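Local coordinates for sensory transduction histidine kinase, putative (Borrelia burgdorferi, PDB 5BWJ), which probably phosphorylates itself on histidine using ATP, in response to small molecules sensed by its periplasmic Venus flytrap domain, the part described here, at residues K5-K11 and N44-E50; H51-L55 and A137-Q141; Q15-F19 and L85-I89. All coordinates share one frame; numbering follows the deposited sequence.

Interaction 1: residues K5-K11 and N44-E50; sequences KDIFKFK and NADIMVE
E50 lies between K9 and K11 on one face of two parallel strands, 6-11 and 45-50, which a beta-alpha-beta crossover through helix 32-42 joins in the Venus flytrap domain. E50 runs out straight, with CG anti to the backbone N (chi1 178°). K11 lies alongside it, pointing the same way, and turns at its last torsion so that NZ reaches OE1; the 2.5 Å between NZ and OE1 is unusually short, and its exact value is doubtful. K9, fully extended, comes across E50 at a slant, and its NZ makes a weak bond to OE2 at 3.1 Å. E61 is the stronger partner of K9 and also takes K11, so two lysines and two glutamates form a network whose charges probably balance. Long flexible chains suit this face because they can lean across from one strand to the other.

The opposite face is largely apolar, D6 at its outer end being the exception. The CB of A45 sits at the edge of the F8 ring, 3.9 Å from CD2, where a bare methyl lets the ring edge lie close to the neighbouring strand. I47 brings CG2 to within 3.8 Å of F10 CE2, while W39 meets the F10 ring edge-to-face and L36 of helix 32-42 covers both. Between the faces runs the backbone ladder, with F10 N to M48 O at 2.7 Å nearly straight. At the exposed N-terminal end K5 crosses D46 at about a right angle: its CD lies 3.1 Å from D46 OD2, whereas its NZ stays 3.9 Å from D46 OD1, a long salt bridge.

Interaction 2: residues H51-L55 and A137-Q141; sequences HIDNL and ADNSQ
N139 turns its amide into the space between its own backbone N and carbonyl carbon (chi1 55°), and N54 swings its CG to the side of its backbone N, away from the carbonyl carbon; these first torsions carry the amides to each other, and the second torsions turn them until their planes are only 6° apart. N139 ND2 then donates to N54 OD1 at 2.7 Å with an N-H...O angle of 171°. The donor lies in the carbonyl plane of N54, on a lone pair, and the acceptor lies close to the amide plane of N139, so the bond fixes how each amide is turned about its side chain.

Asparagine suits N139 because each end of its amide has a separate task. While ND2 reaches across the contact, OD1 accepts the backbone N of E142, making N139 the N-cap of helix 140-148. The CB of D138 lies over one face of the N54 amide, 3.3 Å from its OD1. The D138 carbonyl O is also near, 3.2 Å from N54 OD1, but both are acceptors and do not bond. A water serves that carbonyl, donating to D138 O at 2.7 Å and to D53 O at 2.8 Å, so both of its hydrogens link the two segments.

The contact joins the turn after strand 45-52 to the start of helix 140-148, consistent with a bridge between the two lobes of the flytrap. Nearby, K22 bonds Q141 and makes a long, weak ion pair with D53. With one direct bond and one water bridge, the contact is almost wholly polar and small; it relies on one nearly straight, in-plane bond rather than on a large buried surface, and the helix start may polarise the N139 amide and favour its role as donor.

Interaction 3: residues Q15-F19 and L85-I89; sequences QFFPF and LARSI
F19 and A86 make the tight part of this contact: the methyl of A86 lies 3.5 Å from CE2 and 3.6 Å from CZ of the ring, and alanine suits the place because its lone methyl lets the ring come close to the strand. L85 lies over one face of the same ring, with its CG 3.9 Å from F19 CE1 and its CD1 3.8 Å from that atom. Consecutive residues of a regular strand would point to opposite faces, yet L85 and A86 both point at the loop, because they form a classic beta bulge opposite N187.

F16 backs this arrangement. Its CG stands anti to the backbone N (chi1 -174°), which sends the ring toward the strand, and F19 CD2 sits 3.7 Å above the centre of its face, so the two aromatics brace each other. The loop is compact, with a cis peptide before P18 and a weak bond from F19 N to F16 O.

The fit is looser round F16, whose CE1 is 4.1 Å from L85 CD2; farther along the strand its CE2 is 4.3 Å from S88 OG, a hydroxyl whose polar partners are D158 and N187. R87 points away from the loop; it is exposed and pairs with E84, although K186 and R87 of the second subunit lie near with like charge.

I35 of helix 32-42 and I89 of the second subunit also pack on F19, and F17, on the loop, makes a cation-pi contact with K160 of that subunit. The loop between strands 6-13 and 21-22 is thus set against the long strand 79-94, with strand 184-192 beside it and helix 32-42 at the F19 end.

Overall arrangement
From the N terminus, strand 6-13 comes first, and interaction 1 closes the loop that contains the 21-22/28-29 hairpin and helix 32-42. Interaction 3 opens at 15-19, inside that loop, but closes only at 85-89, so the two cross. Interaction 2 opens at 51-55, just after interaction 1 has closed, and ends at 137-141, crossing interaction 3 in turn. Interactions 1 and 2 share strand 45-52 and touch where K11 packs on I52. Interaction 2 carries the end of strand 45-52 to the start of helix 140-148, while interaction 3 sets the loop after strand 6-13 on the long strand 79-94; all three reach the same mixed sheet.

Interaction 1: residues K5-K11 and N44-E50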
loop_
_atom_site.group_PDB
_atom_site.type_symbol
_atom_site.label_atom_id
_atom_site.label_comp_id
_atom_site.label_asym_id
_atom_site.label_seq_id
_atom_site.Cartn_x
_atom_site.Cartn_y
_atom_site.Cartn_z
ATOM N N LYS B 5 33.321 -9.608 8.209
ATOM C CA LYS B 5 31.926 -9.249 7.979
ATOM C C LYS B 5 31.766 -7.733 7.928
ATOM O O LYS B 5 32.116 -7.029 8.876
ATOM C CB LYS B 5 31.029 -9.839 9.072
ATOM C CG LYS B 5 29.541 -9.617 8.834
ATOM C CD LYS B 5 28.695 -10.164 9.973
ATOM C CE LYS B 5 28.672 -11.681 9.984
ATOM N NZ LYS B 5 27.783 -12.205 11.058
ATOM N N ASP B 6 31.237 -7.241 6.814
ATOM C CA ASP B 6 31.039 -5.810 6.616
ATOM C C ASP B 6 29.843 -5.301 7.411
ATOM O O ASP B 6 28.963 -6.075 7.790
ATOM C CB ASP B 6 30.837 -5.499 5.131
ATOM C CG ASP B 6 32.028 -5.896 4.283
ATOM O OD1 ASP B 6 33.175 -5.744 4.755
ATOM O OD2 ASP B 6 31.816 -6.358 3.143
ATOM N N ILE B 7 29.819 -3.993 7.653
ATOM C CA ILE B 7 28.709 -3.346 8.342
ATOM C C ILE B 7 28.205 -2.170 7.506
ATOM O O ILE B 7 28.997 -1.364 7.019
ATOM C CB ILE B 7 29.122 -2.869 9.753
ATOM C CG1 ILE B 7 27.983 -2.086 10.411
ATOM C CG2 ILE B 7 30.394 -2.026 9.691
ATOM C CD1 ILE B 7 28.176 -1.863 11.896
ATOM N N PHE B 8 26.888 -2.090 7.327
ATOM C CA PHE B 8 26.283 -1.059 6.486
ATOM C C PHE B 8 25.186 -0.302 7.226
ATOM O O PHE B 8 24.423 -0.882 7.996
ATOM C CB PHE B 8 25.715 -1.677 5.206
ATOM C CG PHE B 8 26.755 -2.312 4.329
ATOM C CD1 PHE B 8 27.634 -1.530 3.597
ATOM C CD2 PHE B 8 26.854 -3.690 4.234
ATOM C CE1 PHE B 8 28.596 -2.110 2.791
ATOM C CE2 PHE B 8 27.812 -4.278 3.427
ATOM C CZ PHE B 8 28.683 -3.486 2.705
ATOM N N LYS B 9 25.118 1.000 6.975
ATOM C CA LYS B 9 24.140 1.867 7.620
ATOM C C LYS B 9 22.963 2.145 6.691
ATOM O O LYS B 9 23.147 2.578 5.552
ATOM C CB LYS B 9 24.803 3.177 8.046
ATOM C CG LYS B 9 23.922 4.094 8.873
ATOM C CD LYS B 9 24.725 5.274 9.402
ATOM C CE LYS B 9 23.905 6.142 10.339
ATOM N NZ LYS B 9 24.717 7.248 10.921
ATOM N N PHE B 10 21.758 1.881 7.184
ATOM C CA PHE B 10 20.532 2.206 6.465
ATOM C C PHE B 10 19.833 3.385 7.131
ATOM O O PHE B 10 19.554 3.355 8.330
ATOM C CB PHE B 10 19.598 0.995 6.413
ATOM C CG PHE B 10 20.030 -0.066 5.438
ATOM C CD1 PHE B 10 19.482 -0.123 4.168
ATOM C CD2 PHE B 10 20.985 -1.003 5.791
ATOM C CE1 PHE B 10 19.877 -1.098 3.266
ATOM C CE2 PHE B 10 21.385 -1.979 4.897
ATOM C CZ PHE B 10 20.827 -2.027 3.630
ATOM N N LYS B 11 19.569 4.429 6.352
ATOM C CA LYS B 11 18.841 5.592 6.851
ATOM C C LYS B 11 17.398 5.575 6.363
ATOM O O LYS B 11 17.133 5.705 5.166
ATOM C CB LYS B 11 19.527 6.889 6.420
ATOM C CG LYS B 11 20.736 7.252 7.268
ATOM C CD LYS B 11 21.199 8.671 6.989
ATOM C CE LYS B 11 22.387 9.054 7.848
ATOM N NZ LYS B 11 22.075 9.020 9.304
ATOM N N ASN B 44 26.216 -11.542 3.908
ATOM C CA ASN B 44 27.222 -11.741 4.950
ATOM C C ASN B 44 27.662 -10.414 5.561
ATOM O O ASN B 44 28.837 -10.048 5.504
ATOM C CB ASN B 44 28.434 -12.488 4.387
ATOM C CG ASN B 44 29.418 -12.907 5.468
ATOM O OD1 ASN B 44 29.031 -13.169 6.607
ATOM N ND2 ASN B 44 30.697 -12.966 5.114
ATOM N N ALA B 45 26.706 -9.689 6.132
ATOM C CA ALA B 45 26.978 -8.365 6.672
ATOM C C ALA B 45 26.130 -8.074 7.900
ATOM O O ALA B 45 25.146 -8.764 8.171
ATOM C CB ALA B 45 26.735 -7.308 5.605
ATOM N N ASP B 46 26.537 -7.054 8.646
ATOM C CA ASP B 46 25.740 -6.521 9.739
ATOM C C ASP B 46 25.107 -5.220 9.276
ATOM O O ASP B 46 25.589 -4.597 8.333
ATOM C CB ASP B 46 26.600 -6.300 10.982
ATOM C CG ASP B 46 27.171 -7.591 11.529
ATOM O OD1 ASP B 46 26.401 -8.566 11.668
ATOM O OD2 ASP B 46 28.387 -7.636 11.810
ATOM N N ILE B 47 24.027 -4.814 9.934
ATOM C CA ILE B 47 23.320 -3.604 9.539
ATOM C C ILE B 47 23.043 -2.684 10.720
ATOM O O ILE B 47 22.887 -3.129 11.859
ATOM C CB ILE B 47 21.987 -3.939 8.838
ATOM C CG1 ILE B 47 21.132 -4.853 9.718
ATOM C CG2 ILE B 47 22.256 -4.593 7.485
ATOM C CD1 ILE B 47 19.720 -5.037 9.210
ATOM N N MET B 48 23.006 -1.390 10.417
ATOM C CA MET B 48 22.622 -0.357 11.365
ATOM C C MET B 48 21.466 0.437 10.777
ATOM O O MET B 48 21.562 0.941 9.658
ATOM C CB MET B 48 23.807 0.562 11.675
ATOM C CG MET B 48 23.434 1.875 12.357
ATOM S SD MET B 48 22.545 1.638 13.907
ATOM C CE MET B 48 22.120 3.331 14.303
ATOM N N VAL B 49 20.377 0.543 11.530
ATOM C CA VAL B 49 19.212 1.301 11.093
ATOM C C VAL B 49 19.111 2.596 11.885
ATOM O O VAL B 49 19.207 2.592 13.113
ATOM C CB VAL B 49 17.913 0.494 11.258
ATOM C CG1 VAL B 49 16.724 1.283 10.729
ATOM C CG2 VAL B 49 18.022 -0.840 10.534
ATOM N N GLU B 50 18.924 3.700 11.169
ATOM C CA GLU B 50 18.756 5.005 11.793
ATOM C C GLU B 50 17.618 5.764 11.123
ATOM O O GLU B 50 17.582 5.894 9.900
ATOM C CB GLU B 50 20.052 5.817 11.714
ATOM C CG GLU B 50 19.939 7.219 12.293
ATOM C CD GLU B 50 21.250 7.978 12.248
ATOM O OE1 GLU B 50 21.280 9.076 11.653
ATOM O OE2 GLU B 50 22.246 7.479 12.814
#

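Interaction 2: residues H51-L55 and A137-Q141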
loop_
_atom_site.group_PDB
_atom_site.type_symbol
_atom_site.label_atom_id
_atom_site.label_comp_id
_atom_site.label_asym_id
_atom_site.label_seq_id
_atom_site.Cartn_x
_atom_site.Cartn_y
_atom_site.Cartn_z
ATOM N N HIS B 51 16.691 6.262 11.931
ATOM C CA HIS B 51 15.573 7.042 11.420
ATOM C C HIS B 51 15.913 8.524 11.382
ATOM O O HIS B 51 16.516 9.058 12.314
ATOM C CB HIS B 51 14.326 6.819 12.274
ATOM C CG HIS B 51 13.791 5.422 12.208
ATOM N ND1 HIS B 51 14.234 4.416 13.037
ATOM C CD2 HIS B 51 12.849 4.867 11.409
ATOM C CE1 HIS B 51 13.587 3.299 12.753
ATOM N NE2 HIS B 51 12.741 3.546 11.770
ATOM N N ILE B 52 15.528 9.180 10.293
ATOM C CA ILE B 52 15.615 10.630 10.190
ATOM C C ILE B 52 14.333 11.168 9.562
ATOM O O ILE B 52 13.836 10.625 8.575
ATOM C CB ILE B 52 16.840 11.077 9.365
ATOM C CG1 ILE B 52 16.926 10.299 8.048
ATOM C CG2 ILE B 52 18.119 10.881 10.178
ATOM C CD1 ILE B 52 17.960 10.843 7.082
ATOM N N ASP B 53 13.786 12.225 10.153
ATOM C CA ASP B 53 12.557 12.828 9.653
ATOM C C ASP B 53 12.801 13.538 8.330
ATOM O O ASP B 53 12.066 13.339 7.360
ATOM C CB ASP B 53 11.988 13.812 10.678
ATOM C CG ASP B 53 11.466 13.121 11.920
ATOM O OD1 ASP B 53 11.825 11.945 12.143
ATOM O OD2 ASP B 53 10.700 13.754 12.678
ATOM N N ASN B 54 13.846 14.358 8.301
ATOM C CA ASN B 54 14.142 15.206 7.154
ATOM C C ASN B 54 15.422 14.778 6.456
ATOM O O ASN B 54 16.252 14.075 7.034
ATOM C CB ASN B 54 14.258 16.666 7.597
ATOM C CG ASN B 54 13.106 17.098 8.481
ATOM O OD1 ASN B 54 11.981 16.621 8.331
ATOM N ND2 ASN B 54 13.383 18.003 9.414
ATOM N N LEU B 55 15.571 15.218 5.211
ATOM C CA LEU B 55 16.772 14.959 4.428
ATOM C C LEU B 55 17.561 16.251 4.233
ATOM O O LEU B 55 17.306 17.006 3.294
ATOM C CB LEU B 55 16.404 14.350 3.075
ATOM C CG LEU B 55 17.576 13.924 2.191
ATOM C CD1 LEU B 55 18.304 12.732 2.799
ATOM C CD2 LEU B 55 17.087 13.604 0.790
ATOM N N ALA B 137 6.644 21.286 3.146
ATOM C CA ALA B 137 6.842 20.644 4.441
ATOM C C ALA B 137 8.123 19.820 4.419
ATOM O O ALA B 137 8.552 19.355 3.362
ATOM C CB ALA B 137 5.649 19.769 4.792
ATOM N N ASP B 138 8.733 19.642 5.586
ATOM C CA ASP B 138 9.983 18.897 5.688
ATOM C C ASP B 138 9.732 17.396 5.775
ATOM O O ASP B 138 10.591 16.597 5.410
ATOM C CB ASP B 138 10.788 19.356 6.908
ATOM C CG ASP B 138 11.287 20.784 6.780
ATOM O OD1 ASP B 138 11.484 21.249 5.637
ATOM O OD2 ASP B 138 11.492 21.438 7.824
ATOM N N ASN B 139 8.554 17.018 6.265
ATOM C CA ASN B 139 8.215 15.608 6.441
ATOM C C ASN B 139 6.709 15.384 6.526
ATOM O O ASN B 139 5.935 16.336 6.616
ATOM C CB ASN B 139 8.891 15.057 7.696
ATOM C CG ASN B 139 8.557 15.859 8.938
ATOM O OD1 ASN B 139 7.411 15.886 9.385
ATOM N ND2 ASN B 139 9.564 16.508 9.509
ATOM N N SER B 140 6.304 14.117 6.506
ATOM C CA SER B 140 4.888 13.760 6.501
ATOM C C SER B 140 4.156 14.297 7.726
ATOM O O SER B 140 3.047 14.816 7.615
ATOM C CB SER B 140 4.721 12.238 6.430
ATOM O OG SER B 140 5.216 11.726 5.207
ATOM N N GLN B 141 4.778 14.168 8.893
ATOM C CA GLN B 141 4.169 14.622 10.137
ATOM C C GLN B 141 3.874 16.118 10.094
ATOM O O GLN B 141 2.776 16.554 10.444
ATOM C CB GLN B 141 5.080 14.296 11.318
ATOM C CG GLN B 141 4.534 14.712 12.665
ATOM C CD GLN B 141 5.311 14.089 13.804
ATOM O OE1 GLN B 141 5.354 12.866 13.940
ATOM N NE2 GLN B 141 5.947 14.925 14.618
HETATM O O HOH W 1 11.132 14.045 4.792
#

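Interaction 3: residues Q15-F19 and L85-I89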
loop_
_atom_site.group_PDB
_atom_site.type_symbol
_atom_site.label_atom_id
_atom_site.label_comp_id
_atom_site.label_asym_id
_atom_site.label_seq_id
_atom_site.Cartn_x
_atom_site.Cartn_y
_atom_site.Cartn_z
ATOM N N GLN B 15 8.502 8.636 6.937
ATOM C CA GLN B 15 7.704 7.449 7.221
ATOM C C GLN B 15 7.212 6.838 5.916
ATOM O O GLN B 15 7.038 7.537 4.916
ATOM C CB GLN B 15 6.522 7.791 8.129
ATOM C CG GLN B 15 6.924 8.420 9.455
ATOM C CD GLN B 15 5.742 8.623 10.380
ATOM O OE1 GLN B 15 5.059 7.667 10.753
ATOM N NE2 GLN B 15 5.487 9.873 10.749
ATOM N N PHE B 16 6.987 5.529 5.939
ATOM C CA PHE B 16 6.691 4.768 4.730
ATOM C C PHE B 16 5.880 3.530 5.094
ATOM O O PHE B 16 6.425 2.436 5.222
ATOM C CB PHE B 16 8.001 4.385 4.025
ATOM C CG PHE B 16 7.822 3.727 2.681
ATOM C CD1 PHE B 16 8.927 3.249 1.995
ATOM C CD2 PHE B 16 6.572 3.595 2.095
ATOM C CE1 PHE B 16 8.788 2.643 0.761
ATOM C CE2 PHE B 16 6.430 2.990 0.861
ATOM C CZ PHE B 16 7.539 2.514 0.194
ATOM N N PHE B 17 4.574 3.708 5.269
ATOM C CA PHE B 17 3.698 2.607 5.655
ATOM C C PHE B 17 3.645 1.565 4.542
ATOM O O PHE B 17 3.514 1.925 3.374
ATOM C CB PHE B 17 2.288 3.122 5.961
ATOM C CG PHE B 17 1.360 2.069 6.509
ATOM C CD1 PHE B 17 1.157 1.955 7.875
ATOM C CD2 PHE B 17 0.691 1.197 5.663
ATOM C CE1 PHE B 17 0.307 0.991 8.387
ATOM C CE2 PHE B 17 -0.160 0.231 6.169
ATOM C CZ PHE B 17 -0.353 0.128 7.535
ATOM N N PRO B 18 3.733 0.268 4.889
ATOM C CA PRO B 18 3.906 -0.367 6.201
ATOM C C PRO B 18 5.355 -0.750 6.509
ATOM O O PRO B 18 5.599 -1.512 7.445
ATOM C CB PRO B 18 3.044 -1.620 6.074
ATOM C CG PRO B 18 3.250 -2.026 4.645
ATOM C CD PRO B 18 3.422 -0.739 3.856
ATOM N N PHE B 19 6.300 -0.240 5.727
ATOM C CA PHE B 19 7.705 -0.603 5.897
ATOM C C PHE B 19 8.281 -0.045 7.195
ATOM O O PHE B 19 8.983 -0.747 7.920
ATOM C CB PHE B 19 8.521 -0.124 4.697
ATOM C CG PHE B 19 8.183 -0.845 3.425
ATOM C CD1 PHE B 19 8.868 -1.994 3.064
ATOM C CD2 PHE B 19 7.166 -0.390 2.603
ATOM C CE1 PHE B 19 8.553 -2.666 1.900
ATOM C CE2 PHE B 19 6.845 -1.058 1.439
ATOM C CZ PHE B 19 7.539 -2.198 1.087
ATOM N N LEU B 85 11.475 -0.670 -4.304
ATOM C CA LEU B 85 11.100 -1.317 -3.052
ATOM C C LEU B 85 9.595 -1.558 -2.986
ATOM O O LEU B 85 9.144 -2.618 -2.555
ATOM C CB LEU B 85 11.555 -0.470 -1.864
ATOM C CG LEU B 85 11.221 -1.005 -0.469
ATOM C CD1 LEU B 85 11.714 -2.434 -0.285
ATOM C CD2 LEU B 85 11.824 -0.095 0.587
ATOM N N ALA B 86 8.824 -0.565 -3.415
ATOM C CA ALA B 86 7.373 -0.683 -3.450
ATOM C C ALA B 86 6.778 0.444 -4.284
ATOM O O ALA B 86 7.490 1.352 -4.715
ATOM C CB ALA B 86 6.799 -0.661 -2.045
ATOM N N ARG B 87 5.470 0.371 -4.502
ATOM C CA ARG B 87 4.756 1.369 -5.288
ATOM C C ARG B 87 3.732 2.103 -4.434
ATOM O O ARG B 87 3.208 1.552 -3.466
ATOM C CB ARG B 87 4.058 0.714 -6.481
ATOM C CG ARG B 87 4.950 0.484 -7.688
ATOM C CD ARG B 87 4.178 -0.200 -8.805
ATOM N NE ARG B 87 4.778 0.026 -10.119
ATOM C CZ ARG B 87 5.697 -0.756 -10.681
ATOM N NH1 ARG B 87 6.170 -0.455 -11.884
ATOM N NH2 ARG B 87 6.150 -1.834 -10.052
ATOM N N SER B 88 3.451 3.347 -4.809
ATOM C CA SER B 88 2.423 4.145 -4.155
ATOM C C SER B 88 1.582 4.872 -5.198
ATOM O O SER B 88 1.913 4.878 -6.385
ATOM C CB SER B 88 3.051 5.153 -3.189
ATOM O OG SER B 88 3.797 4.499 -2.177
ATOM N N ILE B 89 0.488 5.475 -4.743
ATOM C CA ILE B 89 -0.349 6.309 -5.589
ATOM C C ILE B 89 -0.371 7.718 -5.012
ATOM O O ILE B 89 -0.582 7.903 -3.814
ATOM C CB ILE B 89 -1.788 5.757 -5.700
ATOM C CG1 ILE B 89 -1.759 4.342 -6.288
ATOM C CG2 ILE B 89 -2.654 6.685 -6.557
ATOM C CD1 ILE B 89 -3.122 3.664 -6.388
#